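PDB 3CYJ: mandelate racemase/muconate lactonizing enzyme-like protein from Rubrobacter xylanophilus DSM 9941, which is of unknown function but belongs to the enolase superfamily, joining an N-terminal capping domain to a TIM-barrel domain that holds a sodium ion. Local coordinates for residues Thr34-Val39 against Arg327-Gly332; Asp74-Pro79 against Ala114-Leu119; Ala83-Ala88 against Met100-Val105; Ala269-Thr272 against Gly276-Gly279. All coordinates share one frame; numbering follows the deposited sequence.

How the contacts relate
From the N terminus, strand 33-43 supplies the first side of contact 1, whose partner at 327-332 comes 288 residues later, so its long loop encloses the other three contacts. Within it, contact 2 joins the loop before helix 78-88 to the end of helix 97-116, and contact 3 joins the same two helices at their linked ends, lying inside contact 2. Contact 4 follows in series, a short turn in the barrel domain after strand 266-269. Contact 1 spans capping and barrel domains directly. Ser103 of contact 3 packs on Val271, Thr272 and Gly276 of contact 4, while Pro79 of contact 2 touches Thr278, so the helix pair also rests on the barrel domain.

Contact 1 of 4, residues Thr34-Val39 against Arg327-Gly332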
loop_
_atom_site.group_PDB
_atom_site.type_symbol
_atom_site.label_atom_id
_atom_site.label_comp_id
_atom_site.label_asym_id
_atom_site.label_seq_id
_atom_site.Cartn_x
_atom_site.Cartn_y
_atom_site.Cartn_z
ATOM N N THR A 34 14.847 34.463 25.924
ATOM C CA THR A 34 13.572 33.731 25.930
ATOM C C THR A 34 12.443 34.669 26.270
ATOM O O THR A 34 12.564 35.447 27.198
ATOM C CB THR A 34 13.548 32.651 27.057
ATOM O OG1 THR A 34 14.664 31.778 26.905
ATOM C CG2 THR A 34 12.233 31.833 27.039
ATOM N N THR A 35 11.329 34.555 25.557
ATOM C CA THR A 35 10.150 35.312 25.891
ATOM C C THR A 35 9.029 34.383 26.398
ATOM O O THR A 35 8.612 33.468 25.692
ATOM C CB THR A 35 9.678 36.147 24.702
ATOM O OG1 THR A 35 10.714 37.074 24.345
ATOM C CG2 THR A 35 8.445 36.891 25.066
ATOM N N MET A 36 8.583 34.623 27.636
ATOM C CA MET A 36 7.431 33.997 28.191
ATOM C C MET A 36 6.201 34.883 28.095
ATOM O O MET A 36 6.227 36.050 28.479
ATOM C CB MET A 36 7.693 33.596 29.651
ATOM C CG MET A 36 6.551 32.803 30.292
ATOM S SD MET A 36 6.634 32.778 32.149
ATOM C CE MET A 36 7.921 31.638 32.339
ATOM N N ILE A 37 5.099 34.337 27.595
ATOM C CA ILE A 37 3.871 35.094 27.606
ATOM C C ILE A 37 3.007 34.506 28.710
ATOM O O ILE A 37 2.835 33.296 28.760
ATOM C CB ILE A 37 3.153 35.100 26.222
ATOM C CG1 ILE A 37 4.087 35.662 25.128
ATOM C CG2 ILE A 37 1.848 35.889 26.300
ATOM C CD1 ILE A 37 5.060 34.611 24.532
ATOM N N LEU A 38 2.468 35.360 29.588
ATOM C CA LEU A 38 1.846 34.876 30.810
ATOM C C LEU A 38 0.389 35.289 30.836
ATOM O O LEU A 38 0.077 36.465 30.619
ATOM C CB LEU A 38 2.580 35.416 32.073
ATOM C CG LEU A 38 1.902 34.950 33.414
ATOM C CD1 LEU A 38 2.210 33.468 33.802
ATOM C CD2 LEU A 38 2.252 35.910 34.502
ATOM N N VAL A 39 -0.499 34.327 31.052
ATOM C CA VAL A 39 -1.910 34.623 31.177
ATOM C C VAL A 39 -2.349 34.400 32.625
ATOM O O VAL A 39 -1.963 33.384 33.270
ATOM C CB VAL A 39 -2.763 33.755 30.182
ATOM C CG1 VAL A 39 -4.278 33.984 30.336
ATOM C CG2 VAL A 39 -2.304 34.003 28.732
ATOM N N ARG A 327 12.480 29.411 37.474
ATOM C CA ARG A 327 12.990 29.626 38.832
ATOM C C ARG A 327 13.189 31.113 39.104
ATOM O O ARG A 327 13.014 31.582 40.232
ATOM C CB ARG A 327 14.334 28.882 39.082
ATOM N N LEU A 328 13.584 31.848 38.073
ATOM C CA LEU A 328 13.801 33.264 38.145
ATOM C C LEU A 328 12.488 34.017 38.293
ATOM O O LEU A 328 12.427 35.005 39.017
ATOM C CB LEU A 328 14.486 33.685 36.851
ATOM C CG LEU A 328 15.097 35.075 36.637
ATOM C CD1 LEU A 328 16.098 35.482 37.752
ATOM C CD2 LEU A 328 15.784 35.135 35.251
ATOM N N LEU A 329 11.424 33.550 37.625
ATOM C CA LEU A 329 10.155 34.292 37.609
ATOM C C LEU A 329 9.073 33.814 38.577
ATOM O O LEU A 329 8.154 34.577 38.899
ATOM C CB LEU A 329 9.564 34.364 36.197
ATOM C CG LEU A 329 10.265 35.080 35.059
ATOM C CD1 LEU A 329 9.246 35.223 33.993
ATOM C CD2 LEU A 329 10.771 36.449 35.466
ATOM N N PHE A 330 9.149 32.563 39.011
ATOM C CA PHE A 330 8.128 32.023 39.881
ATOM C C PHE A 330 8.712 31.525 41.185
ATOM O O PHE A 330 9.847 31.042 41.214
ATOM C CB PHE A 330 7.448 30.816 39.238
ATOM C CG PHE A 330 6.714 31.107 37.974
ATOM C CD1 PHE A 330 7.082 30.451 36.790
ATOM C CD2 PHE A 330 5.615 31.977 37.969
ATOM C CE1 PHE A 330 6.412 30.694 35.600
ATOM C CE2 PHE A 330 4.924 32.235 36.795
ATOM C CZ PHE A 330 5.321 31.602 35.600
ATOM N N ASP A 331 7.923 31.621 42.256
ATOM C CA ASP A 331 8.148 30.799 43.437
ATOM C C ASP A 331 7.389 29.525 43.207
ATOM O O ASP A 331 6.288 29.568 42.622
ATOM C CB ASP A 331 7.506 31.404 44.694
ATOM C CG ASP A 331 8.062 32.745 45.048
ATOM O OD1 ASP A 331 9.250 32.789 45.413
ATOM O OD2 ASP A 331 7.298 33.753 44.989
ATOM N N GLY A 332 7.931 28.417 43.710
ATOM C CA GLY A 332 7.199 27.157 43.698
ATOM C C GLY A 332 7.709 26.146 42.687
ATOM O O GLY A 332 7.078 25.123 42.470
#
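The ring of Phe330 is the flat group here, and the strand residues Met36 and Leu38 meet it differently. Leu38 brings CD1 to the rim near the ring plane, 4.0 Å from Phe330 CZ. The thioether of Met36 approaches obliquely: SD lies 4.9 Å from the centroid of the Phe330 ring and 60° off its normal, a Met-aromatic contact. The methyl makes the closest atom contact, with Met36 CE 3.7 Å from Phe330 CE1. That reach depends on the shape of the methionine, extended through chi1 and chi2 and then bent at chi3 (-76°), which turns CE toward Phe330 CE1. The sulfur also meets Leu329 tip to tip, Met36 SD and Leu329 CD1 being 4.0 Å apart. There are no hydrogen bonds across the contact; buried apolar side chains make it, and the backbones stay well apart, with Met36 CA and Leu329 CA at 9.8 Å. Strand 33-43 lies between strands 8-26 and 46-53 in the capping-domain sheet, and Met36 also packs on Tyr51 and Tyr53 of the latter. Opposite it, Leu329 closes helix 320-329, which follows barrel strand 313-319, and Phe330 opens the short strand 330-331 that pairs with strand 353-354, so the face of the capping sheet rests on a helix end of the barrel domain.

Contact 2 of 4, residues Asp74-Pro79 against Ala114-Leu119; sequences DALSPP and ARLLGL
Leu116 meets Ala75 and Leu76 through one methyl, and the side chains of 74-79 and 114-119 touch across the contact through methyl groups, with no hydrogen bond between the segments. The closest approach is Leu116 CD1 to Ala75 CB at 3.5 Å, a tight carbon-carbon approach in which the branch tip of the leucine presses on the small alanine. Leu116 CG stands anti to its carbonyl carbon (chi1 -70°), and the extended chain beyond carries CD1 across to the facing loop. Leu76 adds a looser layer with its CD2 methyl, which is 4.3 Å from Leu116 CD1 and 4.4 Å from Leu117 CD2.

Hydrogen bonds act within each segment and fix its shape. Asp74 OD1 accepts from Leu76 N at 2.7 Å in an Asx turn, the N-H arriving from above the carboxylate plane, 58° out of it. The same residue starts a type I beta turn, closed by Ser77 N to Asp74 O at 3.3 Å. Across the contact, the chain leaving helix 97-116 is wound back by Leu119 N to Ala114 O at 2.8 Å and Gly118 N to Arg115 O at 2.9 Å, with Gly118 at positive phi.

Packing continues beyond the two segments: Pro6 lies against Ala75 and Leu116, and Leu117 touches Leu119 of the second subunit. The two bonds and the positive-phi glycine are those of a Schellman motif, and the pairing of a helix-leading turn with that terminated helix belongs to the helical part of the enolase-type capping domain.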
loop_
_atom_site.group_PDB
_atom_site.type_symbol
_atom_site.label_atom_id
_atom_site.label_comp_id
_atom_site.label_asym_id
_atom_site.label_seq_id
_atom_site.Cartn_x
_atom_site.Cartn_y
_atom_site.Cartn_z
ATOM N N ASP A 74 -17.911 29.281 32.230
ATOM C CA ASP A 74 -17.871 28.449 33.399
ATOM C C ASP A 74 -16.441 28.099 33.774
ATOM O O ASP A 74 -15.728 27.392 33.028
ATOM C CB ASP A 74 -18.679 27.183 33.164
ATOM C CG ASP A 74 -18.547 26.181 34.305
ATOM O OD1 ASP A 74 -17.940 26.511 35.373
ATOM O OD2 ASP A 74 -19.051 25.049 34.121
ATOM N N ALA A 75 -16.038 28.566 34.962
ATOM C CA ALA A 75 -14.699 28.343 35.518
ATOM C C ALA A 75 -14.389 26.879 35.865
ATOM O O ALA A 75 -13.246 26.572 36.235
ATOM C CB ALA A 75 -14.469 29.239 36.736
ATOM N N LEU A 76 -15.365 25.980 35.745
ATOM C CA LEU A 76 -15.131 24.580 36.067
ATOM C C LEU A 76 -14.928 23.698 34.837
ATOM O O LEU A 76 -14.706 22.497 34.957
ATOM C CB LEU A 76 -16.306 24.026 36.868
ATOM C CG LEU A 76 -16.411 24.385 38.371
ATOM C CD1 LEU A 76 -17.419 23.422 39.054
ATOM C CD2 LEU A 76 -15.059 24.360 39.129
ATOM N N SER A 77 -15.013 24.277 33.640
ATOM C CA SER A 77 -14.973 23.466 32.435
ATOM C C SER A 77 -14.001 24.016 31.384
ATOM O O SER A 77 -14.420 24.438 30.324
ATOM C CB SER A 77 -16.371 23.366 31.824
ATOM O OG SER A 77 -17.160 22.517 32.613
ATOM N N PRO A 78 -12.699 23.986 31.669
ATOM C CA PRO A 78 -11.744 24.536 30.709
ATOM C C PRO A 78 -11.882 23.968 29.278
ATOM O O PRO A 78 -11.833 24.738 28.318
ATOM C CB PRO A 78 -10.386 24.218 31.347
ATOM C CG PRO A 78 -10.709 24.120 32.842
ATOM C CD PRO A 78 -12.079 23.620 32.954
ATOM N N PRO A 79 -12.145 22.652 29.125
ATOM C CA PRO A 79 -12.218 22.139 27.752
ATOM C C PRO A 79 -13.363 22.730 26.909
ATOM O O PRO A 79 -13.195 22.914 25.685
ATOM C CB PRO A 79 -12.386 20.616 27.961
ATOM C CG PRO A 79 -11.853 20.338 29.291
ATOM C CD PRO A 79 -12.193 21.551 30.115
ATOM N N ALA A 114 -8.250 24.054 39.233
ATOM C CA ALA A 114 -7.634 23.259 40.276
ATOM C C ALA A 114 -7.663 24.006 41.639
ATOM O O ALA A 114 -8.049 23.425 42.675
ATOM C CB ALA A 114 -6.201 22.889 39.870
ATOM N N ARG A 115 -7.253 25.279 41.594
ATOM C CA ARG A 115 -7.343 26.265 42.691
ATOM C C ARG A 115 -8.744 26.456 43.280
ATOM O O ARG A 115 -8.882 26.427 44.498
ATOM C CB ARG A 115 -6.710 27.612 42.300
ATOM C CG ARG A 115 -5.204 27.504 42.287
ATOM C CD ARG A 115 -4.506 28.643 41.576
ATOM N NE ARG A 115 -3.046 28.448 41.507
ATOM C CZ ARG A 115 -2.193 28.626 42.526
ATOM N NH1 ARG A 115 -2.643 28.951 43.728
ATOM N NH2 ARG A 115 -0.887 28.455 42.363
ATOM N N LEU A 116 -9.771 26.576 42.437
ATOM C CA LEU A 116 -11.161 26.641 42.915
ATOM C C LEU A 116 -11.564 25.378 43.653
ATOM O O LEU A 116 -12.451 25.400 44.521
ATOM C CB LEU A 116 -12.168 26.867 41.771
ATOM C CG LEU A 116 -12.196 28.230 41.076
ATOM C CD1 LEU A 116 -13.071 28.128 39.802
ATOM C CD2 LEU A 116 -12.658 29.349 42.059
ATOM N N LEU A 117 -10.922 24.269 43.288
ATOM C CA LEU A 117 -11.204 22.988 43.910
ATOM C C LEU A 117 -10.270 22.735 45.040
ATOM O O LEU A 117 -10.387 21.716 45.685
ATOM C CB LEU A 117 -11.042 21.858 42.918
ATOM C CG LEU A 117 -12.112 21.741 41.843
ATOM C CD1 LEU A 117 -11.967 20.411 41.139
ATOM C CD2 LEU A 117 -13.493 21.924 42.439
ATOM N N GLY A 118 -9.333 23.639 45.273
ATOM C CA GLY A 118 -8.370 23.454 46.326
ATOM C C GLY A 118 -7.428 22.270 46.106
ATOM O O GLY A 118 -6.949 21.704 47.084
ATOM N N LEU A 119 -7.098 21.929 44.847
ATOM C CA LEU A 119 -6.241 20.758 44.560
ATOM C C LEU A 119 -4.959 21.143 43.834
ATOM O O LEU A 119 -4.969 22.080 43.040
ATOM C CB LEU A 119 -6.997 19.747 43.693
ATOM C CG LEU A 119 -8.174 19.014 44.341
ATOM C CD1 LEU A 119 -8.877 18.106 43.371
ATOM C CD2 LEU A 119 -7.761 18.266 45.640
#

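Contact 3 of 4, residues Ala83-Ala88 against Met100-Val105; sequences ARMQAA and MAVSAV
Met85 and Val105 make the tight part of this helix-helix contact. The thioether of Met85 lies against Val105 chiefly through the valine's CG1 methyl, with Met85 SD and CE each 3.7 Å from Val105 CG1, and the two side chains cross obliquely. The first two torsions of the methionine carry SD to Val105, and the bend at chi3 (-75°) keeps CE beside the same methyl. One turn away, Val102 faces the base of the same methionine, Val102 CG2 standing 4.2 Å from Met85 CB. These three residues are buried, and Val69 of helix 57-70 packs on Met85 as well.

Helices 78-88 and 97-116 form an antiparallel helical hairpin in the capping domain: their short segments run at 162° to each other, with axes 10.8 Å apart at closest approach. The backbones are nearest where Met85 CA lies 7.0 Å from Val102 CA; from there the Met85 chain reaches on to Val105.

Gln86 borders the looser, partly exposed side. Its chain folds at chi2 (-71°), bringing its NE2 to the other branch of Val102, with Gln86 NE2 3.7 Å from Val102 CG1. This is a van der Waals touch of a polar group on a methyl, with no hydrogen bond across the segments. Farther round helix 78-88, Arg84 is exposed, yet its guanidinium hydrogen-bonds to Val69 O and Ser73 OG, away from the hairpin interface.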
loop_
_atom_site.group_PDB
_atom_site.type_symbol
_atom_site.label_atom_id
_atom_site.label_comp_id
_atom_site.label_asym_id
_atom_site.label_seq_id
_atom_site.Cartn_x
_atom_site.Cartn_y
_atom_site.Cartn_z
ATOM N N ALA A 83 -12.677 24.441 23.184
ATOM C CA ALA A 83 -13.378 24.114 21.944
ATOM C C ALA A 83 -13.892 25.373 21.266
ATOM O O ALA A 83 -13.772 25.531 20.043
ATOM C CB ALA A 83 -14.505 23.159 22.207
ATOM N N ARG A 84 -14.508 26.238 22.052
ATOM C CA ARG A 84 -14.998 27.530 21.563
ATOM C C ARG A 84 -13.787 28.387 21.075
ATOM O O ARG A 84 -13.899 29.087 20.058
ATOM C CB ARG A 84 -15.847 28.251 22.654
ATOM C CG ARG A 84 -17.176 27.546 22.958
ATOM C CD ARG A 84 -17.846 28.070 24.253
ATOM N NE ARG A 84 -17.805 29.534 24.294
ATOM C CZ ARG A 84 -17.276 30.226 25.301
ATOM N NH1 ARG A 84 -16.850 29.557 26.377
ATOM N NH2 ARG A 84 -17.236 31.581 25.260
ATOM N N MET A 85 -12.639 28.301 21.758
ATOM C CA MET A 85 -11.467 29.072 21.302
ATOM C C MET A 85 -10.960 28.604 19.913
ATOM O O MET A 85 -10.728 29.430 19.018
ATOM C CB MET A 85 -10.333 29.033 22.328
ATOM C CG MET A 85 -10.539 29.927 23.620
ATOM S SD MET A 85 -9.082 30.175 24.674
ATOM C CE MET A 85 -8.931 28.572 25.526
ATOM N N GLN A 86 -10.794 27.280 19.743
ATOM C CA GLN A 86 -10.387 26.676 18.491
ATOM C C GLN A 86 -11.363 27.044 17.331
ATOM O O GLN A 86 -10.922 27.348 16.231
ATOM C CB GLN A 86 -10.300 25.147 18.633
ATOM C CG GLN A 86 -9.363 24.628 19.683
ATOM C CD GLN A 86 -7.895 24.813 19.357
ATOM O OE1 GLN A 86 -7.492 25.444 18.343
ATOM N NE2 GLN A 86 -7.061 24.278 20.234
ATOM N N ALA A 87 -12.679 27.012 17.589
ATOM C CA ALA A 87 -13.651 27.335 16.571
ATOM C C ALA A 87 -13.522 28.798 16.179
ATOM O O ALA A 87 -13.570 29.132 15.005
ATOM C CB ALA A 87 -15.085 27.029 17.060
ATOM N N ALA A 88 -13.364 29.668 17.173
ATOM C CA ALA A 88 -13.358 31.111 16.975
ATOM C C ALA A 88 -12.161 31.569 16.163
ATOM O O ALA A 88 -12.252 32.611 15.511
ATOM C CB ALA A 88 -13.389 31.860 18.328
ATOM N N MET A 100 -0.100 28.535 20.442
ATOM C CA MET A 100 0.667 28.921 21.621
ATOM C C MET A 100 -0.234 29.750 22.575
ATOM O O MET A 100 -0.204 29.555 23.803
ATOM C CB MET A 100 1.896 29.720 21.196
ATOM C CG MET A 100 2.972 28.826 20.678
ATOM S SD MET A 100 4.558 29.538 20.259
ATOM C CE MET A 100 4.265 29.556 18.555
ATOM N N ALA A 101 -1.059 30.629 21.988
ATOM C CA ALA A 101 -1.970 31.466 22.762
ATOM C C ALA A 101 -3.067 30.625 23.412
ATOM O O ALA A 101 -3.321 30.753 24.637
ATOM C CB ALA A 101 -2.579 32.580 21.892
ATOM N N VAL A 102 -3.759 29.809 22.601
ATOM C CA VAL A 102 -4.751 28.876 23.176
ATOM C C VAL A 102 -4.150 28.051 24.343
ATOM O O VAL A 102 -4.772 27.868 25.384
ATOM C CB VAL A 102 -5.354 27.924 22.109
ATOM C CG1 VAL A 102 -6.135 26.830 22.788
ATOM C CG2 VAL A 102 -6.311 28.685 21.148
ATOM N N SER A 103 -2.928 27.575 24.178
ATOM C CA SER A 103 -2.279 26.737 25.186
ATOM C C SER A 103 -2.105 27.471 26.519
ATOM O O SER A 103 -2.445 26.949 27.586
ATOM C CB SER A 103 -0.897 26.309 24.666
ATOM O OG SER A 103 -1.058 25.465 23.539
ATOM N N ALA A 104 -1.543 28.676 26.448
ATOM C CA ALA A 104 -1.320 29.508 27.628
ATOM C C ALA A 104 -2.639 29.749 28.336
ATOM O O ALA A 104 -2.713 29.617 29.544
ATOM C CB ALA A 104 -0.699 30.866 27.210
ATOM N N VAL A 105 -3.677 30.117 27.583
ATOM C CA VAL A 105 -4.986 30.344 28.166
ATOM C C VAL A 105 -5.598 29.064 28.802
ATOM O O VAL A 105 -6.133 29.101 29.905
ATOM C CB VAL A 105 -5.947 30.914 27.153
ATOM C CG1 VAL A 105 -7.328 31.061 27.778
ATOM C CG2 VAL A 105 -5.484 32.273 26.688
#

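Contact 4 of 4, residues Ala269-Thr272 against Gly276-Gly279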
loop_
_atom_site.group_PDB
_atom_site.type_symbol
_atom_site.label_atom_id
_atom_site.label_comp_id
_atom_site.label_asym_id
_atom_site.label_seq_id
_atom_site.Cartn_x
_atom_site.Cartn_y
_atom_site.Cartn_z
ATOM N N ALA A 269 5.357 16.041 22.406
ATOM C CA ALA A 269 4.579 17.253 22.254
ATOM C C ALA A 269 4.949 18.251 23.369
ATOM O O ALA A 269 5.599 17.910 24.353
ATOM C CB ALA A 269 3.060 16.954 22.162
ATOM N N ASP A 270 4.601 19.508 23.157
ATOM C CA ASP A 270 4.974 20.578 24.066
ATOM C C ASP A 270 3.676 21.141 24.582
ATOM O O ASP A 270 2.881 21.675 23.815
ATOM C CB ASP A 270 5.742 21.604 23.242
ATOM C CG ASP A 270 6.182 22.843 24.035
ATOM O OD1 ASP A 270 5.496 23.290 24.993
ATOM O OD2 ASP A 270 7.203 23.410 23.639
ATOM N N VAL A 271 3.441 20.994 25.875
ATOM C CA VAL A 271 2.180 21.462 26.473
ATOM C C VAL A 271 1.861 22.960 26.168
ATOM O O VAL A 271 0.682 23.382 26.168
ATOM C CB VAL A 271 2.139 21.196 28.021
ATOM C CG1 VAL A 271 2.923 22.217 28.758
ATOM C CG2 VAL A 271 0.753 21.215 28.544
ATOM N N THR A 272 2.883 23.744 25.854
ATOM C CA THR A 272 2.653 25.161 25.590
ATOM C C THR A 272 2.371 25.429 24.106
ATOM O O THR A 272 2.245 26.569 23.669
ATOM C CB THR A 272 3.799 26.052 26.168
ATOM O OG1 THR A 272 4.991 25.922 25.385
ATOM C CG2 THR A 272 4.098 25.678 27.638
ATOM N N GLY A 276 -2.343 23.001 25.108
ATOM C CA GLY A 276 -2.420 23.120 26.544
ATOM C C GLY A 276 -2.729 21.776 27.191
ATOM O O GLY A 276 -2.437 20.715 26.636
ATOM N N ILE A 277 -3.333 21.837 28.370
ATOM C CA ILE A 277 -3.628 20.644 29.102
ATOM C C ILE A 277 -4.715 19.881 28.368
ATOM O O ILE A 277 -4.591 18.676 28.166
ATOM C CB ILE A 277 -3.973 20.973 30.534
ATOM C CG1 ILE A 277 -2.636 21.284 31.263
ATOM C CG2 ILE A 277 -4.780 19.824 31.178
ATOM C CD1 ILE A 277 -2.791 22.065 32.542
ATOM N N THR A 278 -5.765 20.589 27.937
ATOM C CA THR A 278 -6.816 19.934 27.201
ATOM C C THR A 278 -6.228 19.201 25.991
ATOM O O THR A 278 -6.551 18.046 25.769
ATOM C CB THR A 278 -7.910 20.946 26.814
ATOM O OG1 THR A 278 -8.447 21.484 28.023
ATOM C CG2 THR A 278 -9.034 20.284 26.017
ATOM N N GLY A 279 -5.324 19.855 25.242
ATOM C CA GLY A 279 -4.680 19.222 24.103
ATOM C C GLY A 279 -3.889 17.984 24.524
ATOM O O GLY A 279 -4.002 16.899 23.897
#
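Val271 is turned about chi1 (79°) so that CG1 takes the crowded position between the backbone N and the carbonyl carbon, which leaves CG2 to lie against the backbone of Gly276 and Ile277. Val271 CG2 is 3.8 Å from Gly276 O, and its approach to Ile277 CG1, at 4.3 Å, is the side-chain contact across the turn. Gly276 itself has phi 77°, a conformation that favours glycine, and presents its CA to the valine carbonyl: Gly276 CA is 3.1 Å from Val271 O, a CA-H...O contact with 136° at the hydrogen.

The polar bonds are local to 269-272. Asp270 OD1 accepts Thr272 N at 2.8 Å on its anti side, an Asx turn, and Thr272 OG1 at 2.7 Å on its syn side. Both donors come from the same face of the carboxylate plane.

The turn follows barrel strand 266-269, and Val271 also packs on Val302, Ser303 and Ala306 of helix 300-306. Thr278 in the short helix hydrogen-bonds to Asp106 and Trp110, and Thr272 O to Thr52 OG1, all three in the capping domain. Two bonds to one oxygen restrain both the carboxylate of Asp270 and the path of the chain after it, while across the turn Gly276 CA approaches the Val271 carbonyl and the valine methyl packs on Gly276 and Ile277, which implies a close fit of valine to glycine.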